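Local coordinates for protein VIN1 (PDB 6BFI) that probably binds actin filaments and may play a role in cell-cell adhesion, as a sponge homolog of vinculin, at residues D226-F229 with G230-Y233; V234-K237 with L238-A241; R199-I202 with P203-I206. All coordinates share one frame; numbering follows the deposited sequence. Where two conformers were deposited one is given.

Contact 1 (D226-F229 with G230-Y233); sequences DAAF and GRDY
A228 CA lies over one face of the R231 guanidinium, and A228 CB is 3.6 Å from R231 NH2; the carboxylate carbon of D232 sits in the guanidinium plane, at the edge. The F229 ring runs obliquely past the next peptide, F229 CD1 being 3.6 Å from G230 N. R231 gets there with CG anti to the backbone N (chi1 175°) and a bend at chi3, which turns the chain back toward the preceding turn of helix. Its NE then donates to D232 OD1 at 3.0 Å in a salt bridge, coming in from above the carboxylate plane rather than within it. D232 also bends over the backbone, and its OD2 lies 3.2 Å from A228 O. Both of these atoms are acceptors, so the closeness would be unfavourable on its own, and the positive charge of R231 probably offsets it. With an alanine here instead of D232, the R231 guanidinium is likely to lose its carboxylate mate and to turn more freely off A228.

Beneath the side chains runs regular alpha-helical bonding: R231 N reaches A227 O at 3.0 Å, almost straight at 177°, while D232 N binds A228 O and Y233 N binds F229 O, each at 2.9 Å. The small A227 suits a buried place where it touches V211 and C212 of helix 185-215, and the long R231 is buried against S208 and I209 of the same helix. Y233 instead sends its hydroxyl off to a hydrogen bond with D447. The chemistry thus pairs a plain helical backbone with an ion pair between sequence neighbours, in which a small alanine gives the long arginine a surface to lie on while the aspartate holds its charged end.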
loop_
_atom_site.group_PDB
_atom_site.type_symbol
_atom_site.label_atom_id
_atom_site.label_comp_id
_atom_site.label_asym_id
_atom_site.label_seq_id
_atom_site.Cartn_x
_atom_site.Cartn_y
_atom_site.Cartn_z
ATOM N N ASP A 226 -5.303 -6.263 -36.112
ATOM C CA ASP A 226 -4.466 -5.802 -35.009
ATOM C C ASP A 226 -4.726 -4.338 -34.673
ATOM O O ASP A 226 -4.660 -3.950 -33.501
ATOM C CB ASP A 226 -2.991 -6.024 -35.341
ATOM C CG ASP A 226 -2.643 -7.490 -35.475
ATOM O OD1 ASP A 226 -3.071 -8.285 -34.613
ATOM O OD2 ASP A 226 -1.952 -7.853 -36.450
ATOM N N ALA A 227 -5.016 -3.511 -35.681
ATOM C CA ALA A 227 -5.399 -2.129 -35.407
ATOM C C ALA A 227 -6.715 -2.080 -34.644
ATOM O O ALA A 227 -6.855 -1.343 -33.656
ATOM C CB ALA A 227 -5.500 -1.342 -36.715
ATOM N N ALA A 228 -7.694 -2.875 -35.090
ATOM C CA ALA A 228 -8.949 -2.990 -34.358
ATOM C C ALA A 228 -8.710 -3.508 -32.946
ATOM O O ALA A 228 -9.378 -3.078 -31.998
ATOM C CB ALA A 228 -9.913 -3.905 -35.113
ATOM N N PHE A 229 -7.752 -4.425 -32.785
ATOM C CA PHE A 229 -7.418 -4.913 -31.452
ATOM C C PHE A 229 -6.888 -3.789 -30.575
ATOM O O PHE A 229 -7.262 -3.683 -29.404
ATOM C CB PHE A 229 -6.398 -6.051 -31.534
ATOM C CG PHE A 229 -5.961 -6.569 -30.187
ATOM C CD1 PHE A 229 -4.852 -6.037 -29.548
ATOM C CD2 PHE A 229 -6.666 -7.583 -29.559
ATOM C CE1 PHE A 229 -4.452 -6.508 -28.313
ATOM C CE2 PHE A 229 -6.270 -8.059 -28.322
ATOM C CZ PHE A 229 -5.161 -7.520 -27.699
ATOM N N GLY A 230 -6.004 -2.950 -31.116
ATOM C CA GLY A 230 -5.501 -1.829 -30.337
ATOM C C GLY A 230 -6.609 -0.886 -29.911
ATOM O O GLY A 230 -6.754 -0.563 -28.722
ATOM N N ARG A 231 -7.422 -0.447 -30.876
ATOM C CA ARG A 231 -8.536 0.444 -30.569
ATOM C C ARG A 231 -9.440 -0.150 -29.493
ATOM O O ARG A 231 -9.710 0.490 -28.471
ATOM C CB ARG A 231 -9.333 0.734 -31.840
ATOM C CG ARG A 231 -10.587 1.554 -31.612
ATOM C CD ARG A 231 -11.512 1.428 -32.805
ATOM N NE ARG A 231 -11.872 0.033 -33.044
ATOM C CZ ARG A 231 -12.367 -0.429 -34.186
ATOM N NH1 ARG A 231 -12.558 0.394 -35.211
ATOM N NH2 ARG A 231 -12.664 -1.716 -34.307
ATOM N N ASP A 232 -9.902 -1.387 -29.700
ATOM C CA ASP A 232 -10.817 -2.006 -28.745
ATOM C C ASP A 232 -10.150 -2.245 -27.396
ATOM O O ASP A 232 -10.833 -2.288 -26.366
ATOM C CB ASP A 232 -11.361 -3.318 -29.310
ATOM C CG ASP A 232 -12.115 -3.120 -30.613
ATOM O OD1 ASP A 232 -12.503 -1.969 -30.904
ATOM O OD2 ASP A 232 -12.322 -4.113 -31.344
ATOM N N TYR A 233 -8.826 -2.409 -27.382
ATOM C CA TYR A 233 -8.105 -2.488 -26.120
ATOM C C TYR A 233 -8.215 -1.176 -25.357
ATOM O O TYR A 233 -8.463 -1.173 -24.143
ATOM C CB TYR A 233 -6.639 -2.847 -26.372
ATOM C CG TYR A 233 -5.730 -2.616 -25.183
ATOM C CD1 TYR A 233 -5.609 -3.569 -24.181
ATOM C CD2 TYR A 233 -4.988 -1.447 -25.069
ATOM C CE1 TYR A 233 -4.780 -3.362 -23.095
ATOM C CE2 TYR A 233 -4.156 -1.230 -23.989
ATOM C CZ TYR A 233 -4.056 -2.191 -23.002
ATOM O OH TYR A 233 -3.229 -1.981 -21.920
#

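Contact 2 (V234-K237 with L238-A241); sequences VIQK and LFIA
L238 opens the second turn by donating its N-H to V234 O at 3.0 Å, nearly straight at 172°. Its side chain leans back along the helix, with CG beside its own backbone N (chi1 -79°), and brings CD1 to 4.5 Å from V234 CG1, a loose apolar touch between two branched residues of the buried side. V234 and L238 both reach Q201 of helix 185-215.

F239 comes next, its N bonded to I235 O at 2.9 Å. The ring swings away from the preceding turn, though F239 CB stays 3.3 Å from I235 O, and the nearest approach of the Q236 amide to the ring is oblique, at F239 CD2. I235, whose backbone is gripped here, turns its own side chain to L205, A148 and K149. The same i to i+4 bonding runs through this part of helix 224-249, one of the long helices from which proteins of the vinculin family build their bundles: V234, I235, L238 and A241 are buried against helix 185-215, whereas Q236 and I240 lie exposed.

I240 lies on that exposed side. Its N binds Q236 O at 2.9 Å, and the bent Q236 chain crosses it obliquely, laying OE1 3.4 Å from both I240 CG1 and I240 CD1. No hydrogen bond can form with such carbons, so the glutamine merely drapes its amide oxygen over the isoleucine; its flexible polar chain is suited to an exposed place.

A241 closes the turn with a bond from its N to K237 O at 3.0 Å. Its short methyl suits a buried position, against E194. K237, by contrast, sets CD against Q201 and carries NZ out to a hydrogen bond with the Y233 hydroxyl one turn earlier.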
loop_
_atom_site.group_PDB
_atom_site.type_symbol
_atom_site.label_atom_id
_atom_site.label_comp_id
_atom_site.label_asym_id
_atom_site.label_seq_id
_atom_site.Cartn_x
_atom_site.Cartn_y
_atom_site.Cartn_z
ATOM N N VAL A 234 -8.039 -0.049 -26.051
ATOM C CA VAL A 234 -8.171 1.236 -25.368
ATOM C C VAL A 234 -9.615 1.465 -24.931
ATOM O O VAL A 234 -9.875 1.992 -23.839
ATOM C CB VAL A 234 -7.655 2.375 -26.264
ATOM C CG1 VAL A 234 -7.754 3.708 -25.538
ATOM C CG2 VAL A 234 -6.214 2.101 -26.688
ATOM N N ILE A 235 -10.577 1.059 -25.765
ATOM C CA ILE A 235 -11.984 1.186 -25.394
ATOM C C ILE A 235 -12.275 0.382 -24.135
ATOM O O ILE A 235 -13.028 0.824 -23.259
ATOM C CB ILE A 235 -12.890 0.752 -26.559
ATOM C CG1 ILE A 235 -12.607 1.598 -27.799
ATOM C CG2 ILE A 235 -14.357 0.866 -26.166
ATOM C CD1 ILE A 235 -13.383 1.166 -29.025
ATOM N N GLN A 236 -11.689 -0.813 -24.022
ATOM C CA GLN A 236 -11.940 -1.641 -22.848
ATOM C C GLN A 236 -11.252 -1.075 -21.613
ATOM O O GLN A 236 -11.800 -1.144 -20.509
ATOM C CB GLN A 236 -11.496 -3.082 -23.102
ATOM C CG GLN A 236 -12.647 -4.058 -23.312
ATOM C CD GLN A 236 -13.546 -4.185 -22.091
ATOM O OE1 GLN A 236 -13.139 -3.881 -20.971
ATOM N NE2 GLN A 236 -14.778 -4.637 -22.306
ATOM N N LYS A 237 -10.048 -0.516 -21.772
ATOM C CA LYS A 237 -9.388 0.118 -20.636
ATOM C C LYS A 237 -10.219 1.284 -20.107
ATOM O O LYS A 237 -10.420 1.421 -18.891
ATOM C CB LYS A 237 -7.982 0.578 -21.029
ATOM C CG LYS A 237 -7.237 1.267 -19.896
ATOM C CD LYS A 237 -5.783 1.559 -20.246
ATOM C CE LYS A 237 -4.931 0.300 -20.240
ATOM N NZ LYS A 237 -3.483 0.602 -20.453
ATOM N N LEU A 238 -10.727 2.128 -21.012
ATOM C CA LEU A 238 -11.605 3.217 -20.589
ATOM C C LEU A 238 -12.871 2.681 -19.927
ATOM O O LEU A 238 -13.296 3.185 -18.879
ATOM C CB LEU A 238 -11.958 4.099 -21.785
ATOM C CG LEU A 238 -10.910 5.120 -22.225
ATOM C CD1 LEU A 238 -11.249 5.677 -23.599
ATOM C CD2 LEU A 238 -10.809 6.242 -21.205
ATOM N N PHE A 239 -13.478 1.653 -20.525
ATOM C CA PHE A 239 -14.696 1.062 -19.973
ATOM C C PHE A 239 -14.475 0.576 -18.547
ATOM O O PHE A 239 -15.290 0.837 -17.653
ATOM C CB PHE A 239 -15.156 -0.089 -20.872
ATOM C CG PHE A 239 -16.448 -0.725 -20.443
ATOM C CD1 PHE A 239 -17.653 -0.281 -20.958
ATOM C CD2 PHE A 239 -16.458 -1.776 -19.539
ATOM C CE1 PHE A 239 -18.845 -0.865 -20.572
ATOM C CE2 PHE A 239 -17.646 -2.363 -19.148
ATOM C CZ PHE A 239 -18.841 -1.907 -19.664
ATOM N N ILE A 240 -13.367 -0.133 -18.316
ATOM C CA ILE A 240 -13.081 -0.690 -17.000
ATOM C C ILE A 240 -12.808 0.420 -15.993
ATOM O O ILE A 240 -13.325 0.395 -14.868
ATOM C CB ILE A 240 -11.906 -1.682 -17.097
ATOM C CG1 ILE A 240 -12.377 -2.988 -17.746
ATOM C CG2 ILE A 240 -11.286 -1.934 -15.728
ATOM C CD1 ILE A 240 -11.261 -3.941 -18.096
ATOM N N ALA A 241 -12.006 1.418 -16.381
ATOM C CA ALA A 241 -11.751 2.542 -15.484
ATOM C C ALA A 241 -13.046 3.233 -15.075
ATOM O O ALA A 241 -13.237 3.566 -13.898
ATOM C CB ALA A 241 -10.803 3.540 -16.147
#

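Contact 3 (R199-I202 with P203-I206); sequences REQI and PILI
Two backbone hydrogen bonds cross from I202 and Q201 to the turn that follows: L205 N donates to Q201 O and I206 N to I202 O, both at 3.0 Å, the second with an N-H...O angle of 164°. The two bonds that would come before them in a regular helix are absent. P203 has no amide hydrogen, so R199 O faces a ring carbon instead, P203 CD at 3.6 Å, and the helix gives way enough that I204 N makes no bond to E200 O either.

Carbons lie where the donors would be. E200 O is approached by I204 CG1 at 3.1 Å, a short distance, because chi1 of -43° sets that branch back along the helix, beside the backbone N of I204; P203 CD lies 3.7 Å from the same oxygen. Q201 OE1 comes to 4.2 Å from I204 CB. Further on, I206 CG2 comes within 3.6 Å of I202 O, next to the bond that this oxygen accepts.

Apolar packing is tightest where I202 precedes the proline. I202 CB and P203 CD are 3.3 Å apart and their side chains cross at about a right angle. This is tighter than ordinary van der Waals contact, because the proline ring puts CD where an amide hydrogen would be, next to I202 CB.

Outward, I202 reaches M168, I204 meets Y471 and T474 of helix 466-493, and L205 packs on I235 of helix 224-249. Within helix 185-215 itself, S208 OG is hydrogen-bonded to the carbonyl oxygens of I204 and L205. Branched and apolar residues thus suit a helix with neighbours on several sides, and the whole is a proline kink inside helix 185-215, a local bend in one long rod of an all-helical bundle of the vinculin family.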
loop_
_atom_site.group_PDB
_atom_site.type_symbol
_atom_site.label_atom_id
_atom_site.label_comp_id
_atom_site.label_asym_id
_atom_site.label_seq_id
_atom_site.Cartn_x
_atom_site.Cartn_y
_atom_site.Cartn_z
ATOM N N ARG A 199 -7.964 10.313 -18.499
ATOM C CA ARG A 199 -7.366 11.491 -19.121
ATOM C C ARG A 199 -6.193 11.119 -20.022
ATOM O O ARG A 199 -5.998 11.731 -21.080
ATOM C CB ARG A 199 -6.925 12.486 -18.046
ATOM C CG ARG A 199 -7.731 13.779 -18.030
ATOM C CD ARG A 199 -7.142 14.802 -17.067
ATOM N NE ARG A 199 -7.565 14.588 -15.685
ATOM C CZ ARG A 199 -8.554 15.253 -15.096
ATOM N NH1 ARG A 199 -9.225 16.179 -15.767
ATOM N NH2 ARG A 199 -8.871 14.996 -13.834
ATOM N N GLU A 200 -5.400 10.120 -19.627
ATOM C CA GLU A 200 -4.296 9.689 -20.474
ATOM C C GLU A 200 -4.750 8.776 -21.606
ATOM O O GLU A 200 -4.039 8.666 -22.610
ATOM C CB GLU A 200 -3.209 8.996 -19.644
ATOM C CG GLU A 200 -3.621 7.693 -18.982
ATOM C CD GLU A 200 -2.492 7.068 -18.177
ATOM O OE1 GLU A 200 -1.735 6.249 -18.742
ATOM O OE2 GLU A 200 -2.353 7.409 -16.982
ATOM N N GLN A 201 -5.919 8.144 -21.485
ATOM C CA GLN A 201 -6.362 7.191 -22.496
ATOM C C GLN A 201 -7.187 7.810 -23.619
ATOM O O GLN A 201 -7.303 7.189 -24.683
ATOM C CB GLN A 201 -7.169 6.062 -21.850
ATOM C CG GLN A 201 -6.324 5.057 -21.085
ATOM C CD GLN A 201 -5.183 4.503 -21.913
ATOM O OE1 GLN A 201 -5.400 3.830 -22.920
ATOM N NE2 GLN A 201 -3.958 4.785 -21.492
ATOM N N ILE A 202 -7.767 8.994 -23.426
ATOM C CA ILE A 202 -8.565 9.607 -24.497
ATOM C C ILE A 202 -7.763 9.798 -25.791
ATOM O O ILE A 202 -8.176 9.281 -26.851
ATOM C CB ILE A 202 -9.182 10.938 -24.032
ATOM C CG1 ILE A 202 -10.244 10.683 -22.963
ATOM C CG2 ILE A 202 -9.778 11.692 -25.211
ATOM C CD1 ILE A 202 -11.308 9.710 -23.408
ATOM N N PRO A 203 -6.628 10.516 -25.782
ATOM C CA PRO A 203 -5.906 10.713 -27.050
ATOM C C PRO A 203 -5.351 9.424 -27.627
ATOM O O PRO A 203 -5.182 9.325 -28.849
ATOM C CB PRO A 203 -4.789 11.695 -26.674
ATOM C CG PRO A 203 -4.550 11.441 -25.231
ATOM C CD PRO A 203 -5.897 11.130 -24.652
ATOM N N ILE A 204 -5.068 8.429 -26.784
ATOM C CA ILE A 204 -4.673 7.122 -27.298
ATOM C C ILE A 204 -5.814 6.514 -28.101
ATOM O O ILE A 204 -5.603 5.931 -29.171
ATOM C CB ILE A 204 -4.240 6.197 -26.146
ATOM C CG1 ILE A 204 -3.352 6.951 -25.155
ATOM C CG2 ILE A 204 -3.522 4.973 -26.685
ATOM C CD1 ILE A 204 -2.148 7.607 -25.777
ATOM N N LEU A 205 -7.040 6.648 -27.593
ATOM C CA LEU A 205 -8.203 6.129 -28.302
ATOM C C LEU A 205 -8.366 6.809 -29.655
ATOM O O LEU A 205 -8.471 6.136 -30.689
ATOM C CB LEU A 205 -9.459 6.312 -27.452
ATOM C CG LEU A 205 -10.767 5.926 -28.140
ATOM C CD1 LEU A 205 -10.694 4.501 -28.657
ATOM C CD2 LEU A 205 -11.940 6.097 -27.186
ATOM N N ILE A 206 -8.378 8.147 -29.674
ATOM C CA ILE A 206 -8.578 8.821 -30.955
ATOM C C ILE A 206 -7.436 8.506 -31.916
ATOM O O ILE A 206 -7.647 8.401 -33.133
ATOM C CB ILE A 206 -8.760 10.341 -30.760
ATOM C CG1 ILE A 206 -7.459 11.004 -30.310
ATOM C CG2 ILE A 206 -9.881 10.621 -29.769
ATOM C CD1 ILE A 206 -7.501 12.517 -30.345
#

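From the N terminus, contact 3 comes first, round the proline kink of helix 185-215. After a connection that is partly unmodelled, the chain runs back along helix 224-249, where contact 1 and then contact 2 follow directly, one beginning where the other ends. Each contact joins adjoining residues of a single helix, so none closes a long loop, and none nests within or crosses another; all three are in series. The two antiparallel helices pack side by side: contact 2 meets contact 3 through V234, I235 and K237 against Q201 and L205, whereas contact 1 touches it more lightly, at R231 and L205. The two helices make a helical hairpin within the bundle.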